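Local atomic coordinates of phosphoserine aminotransferase SerC (Cytophaga hutchinsonii ATCC 33406, PDB entry 3FFR), a protein that probably catalyses the pyridoxal-phosphate-dependent transamination between phosphoserine and 2-oxoglutarate in serine biosynthesis, as a class-V aminotransferase. Residues A123-P128 and N153-K158. Residues are numbered along the deposited sequence; the frame is centred on the assembly and turned at random.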
loop_
_atom_site.group_PDB
_atom_site.type_symbol
_atom_site.label_atom_id
_atom_site.label_comp_id
_atom_site.label_asym_id
_atom_site.label_seq_id
_atom_site.Cartn_x
_atom_site.Cartn_y
_atom_site.Cartn_z
ATOM N N ALA A 123 7.798 -33.581 -15.570
ATOM C CA ALA A 123 8.550 -34.454 -16.472
ATOM C C ALA A 123 8.221 -34.097 -17.927
ATOM O O ALA A 123 9.039 -34.268 -18.823
ATOM C CB ALA A 123 8.208 -35.922 -16.198
ATOM N N ASP A 124 7.014 -33.575 -18.120
ATOM C CA ASP A 124 6.463 -33.229 -19.439
ATOM C C ASP A 124 6.672 -31.775 -19.853
ATOM O O ASP A 124 6.173 -31.333 -20.905
ATOM C CB ASP A 124 4.948 -33.433 -19.436
ATOM C CG ASP A 124 4.549 -34.886 -19.254
ATOM O OD1 ASP A 124 5.352 -35.791 -19.597
ATOM O OD2 ASP A 124 3.411 -35.106 -18.785
ATOM N N ILE A 125 7.407 -31.034 -19.042
ATOM C CA ILE A 125 7.571 -29.602 -19.293
ATOM C C ILE A 125 8.995 -29.198 -19.647
ATOM O O ILE A 125 9.949 -29.654 -19.019
ATOM C CB ILE A 125 7.125 -28.806 -18.036
ATOM C CG1 ILE A 125 5.657 -29.135 -17.704
ATOM C CG2 ILE A 125 7.321 -27.279 -18.203
ATOM C CD1 ILE A 125 5.139 -28.434 -16.435
ATOM N N THR A 126 9.116 -28.388 -20.690
ATOM C CA THR A 126 10.395 -27.801 -21.049
ATOM C C THR A 126 10.227 -26.271 -20.991
ATOM O O THR A 126 9.131 -25.735 -21.066
ATOM C CB THR A 126 10.882 -28.235 -22.437
ATOM O OG1 THR A 126 9.918 -27.834 -23.408
ATOM C CG2 THR A 126 11.126 -29.754 -22.514
ATOM N N VAL A 127 11.339 -25.578 -20.827
ATOM C CA VAL A 127 11.360 -24.115 -20.754
ATOM C C VAL A 127 12.309 -23.596 -21.821
ATOM O O VAL A 127 13.493 -24.011 -21.863
ATOM C CB VAL A 127 11.852 -23.627 -19.371
ATOM C CG1 VAL A 127 11.918 -22.112 -19.339
ATOM C CG2 VAL A 127 10.965 -24.198 -18.227
ATOM N N PRO A 128 11.818 -22.709 -22.715
ATOM C CA PRO A 128 12.717 -22.180 -23.730
ATOM C C PRO A 128 13.916 -21.492 -23.127
ATOM O O PRO A 128 13.828 -20.812 -22.090
ATOM C CB PRO A 128 11.856 -21.184 -24.498
ATOM C CG PRO A 128 10.449 -21.678 -24.300
ATOM C CD PRO A 128 10.410 -22.293 -22.927
ATOM N N ASN A 153 11.132 -27.721 -7.564
ATOM C CA ASN A 153 12.571 -27.960 -7.599
ATOM C C ASN A 153 13.079 -28.508 -8.917
ATOM O O ASN A 153 14.290 -28.538 -9.148
ATOM C CB ASN A 153 13.013 -28.908 -6.465
ATOM C CG ASN A 153 13.015 -28.238 -5.105
ATOM O OD1 ASN A 153 12.914 -27.012 -5.005
ATOM N ND2 ASN A 153 13.148 -29.042 -4.048
ATOM N N THR A 154 12.161 -28.945 -9.765
ATOM C CA THR A 154 12.547 -29.533 -11.048
ATOM C C THR A 154 12.837 -28.490 -12.100
ATOM O O THR A 154 13.404 -28.790 -13.147
ATOM C CB THR A 154 11.476 -30.463 -11.643
ATOM O OG1 THR A 154 10.300 -29.720 -11.983
ATOM C CG2 THR A 154 11.151 -31.605 -10.693
ATOM N N PHE A 155 12.477 -27.256 -11.821
ATOM C CA PHE A 155 12.637 -26.180 -12.837
ATOM C C PHE A 155 14.034 -25.616 -13.012
ATOM O O PHE A 155 14.408 -25.206 -14.109
ATOM C CB PHE A 155 11.619 -25.061 -12.618
ATOM C CG PHE A 155 10.233 -25.424 -13.113
ATOM C CD1 PHE A 155 9.373 -26.161 -12.321
ATOM C CD2 PHE A 155 9.828 -25.088 -14.393
ATOM C CE1 PHE A 155 8.125 -26.522 -12.776
ATOM C CE2 PHE A 155 8.577 -25.462 -14.857
ATOM C CZ PHE A 155 7.727 -26.184 -14.050
ATOM N N ARG A 156 14.825 -25.659 -11.955
ATOM C CA ARG A 156 16.157 -25.066 -12.013
ATOM C C ARG A 156 16.989 -25.589 -13.150
ATOM O O ARG A 156 17.659 -24.836 -13.844
ATOM C CB ARG A 156 16.983 -25.248 -10.744
ATOM C CG ARG A 156 18.432 -24.917 -11.090
ATOM C CD ARG A 156 18.397 -23.707 -12.039
ATOM N NE ARG A 156 17.971 -22.565 -11.267
ATOM C CZ ARG A 156 17.334 -21.472 -11.694
ATOM N NH1 ARG A 156 16.946 -21.282 -12.949
ATOM N NH2 ARG A 156 17.053 -20.569 -10.795
ATOM N N ASP A 157 16.944 -26.893 -13.362
ATOM C CA ASP A 157 17.785 -27.479 -14.408
ATOM C C ASP A 157 17.240 -27.344 -15.813
ATOM O O ASP A 157 17.956 -27.572 -16.777
ATOM C CB ASP A 157 18.105 -28.935 -14.093
ATOM C CG ASP A 157 19.167 -29.074 -13.019
ATOM O OD1 ASP A 157 19.786 -28.047 -12.595
ATOM O OD2 ASP A 157 19.404 -30.227 -12.611
ATOM N N LYS A 158 15.977 -26.967 -15.918
ATOM C CA LYS A 158 15.335 -26.782 -17.232
ATOM C C LYS A 158 15.809 -25.515 -17.949
ATOM O O LYS A 158 15.758 -25.408 -19.171
ATOM C CB LYS A 158 13.816 -26.760 -17.093
ATOM C CG LYS A 158 13.233 -28.032 -16.541
ATOM C CD LYS A 158 11.705 -27.923 -16.517
ATOM C CE LYS A 158 11.042 -29.095 -15.805
ATOM N NZ LYS A 158 11.293 -30.395 -16.474
HETATM O O HOH W 1 16.194 -23.901 -21.426
HETATM O O HOH W 2 13.905 -27.062 -20.600
#
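Lys158 reaches the extended run 125-128 and donates a hydrogen bond from its ammonium NZ to Ile125 O at 3.0 Å. The C=O...N angle is 152°, the donor 19° off the carbonyl plane. The chain is extended as far as CE and turns only at the last torsion (chi4 -63°), which swings NZ onto the carbonyl; its methylenes pass Val127, whose CG2 lies 4.0 Å from Lys158 CB. Val127 CG2 also meets the edge of the Phe155 ring, close to its plane, 4.1 Å from Phe155 CD2. Ile125 CG2 approaches Phe155 CE2 obliquely at 4.0 Å. Branched aliphatics suit the extended run, since Ile125 and Val127 both face segment 153-158, and the flat Phe155 can touch both. Two waters complete the join: one donates to Val127 O and Lys158 O, the other accepts from Val127 N and donates to Lys158 O.

Further out, Phe155 rests on Ile134 and Leu136 of strand 133-137, Cys89 and Ile164, and Val127 on Phe87 and Ile134, so the contact covers part of the large-domain seven-stranded mixed sheet of the fold-type I pyridoxal-phosphate enzymes, joining the loops before strands 133-137 and 163-167. Lysine suits position 158: its aliphatic chain runs past Val127 while its ammonium end reaches two backbone carbonyls, Ile125 O and Pro122 O. An alanine in place of Lys158 would probably leave both carbonyls without this shared donor and Val127 without the methylenes that pass it beyond CB. The chemistry thus divides the work: hydrocarbon seals the loops onto the sheet, while ammonium and waters satisfy backbone polar atoms.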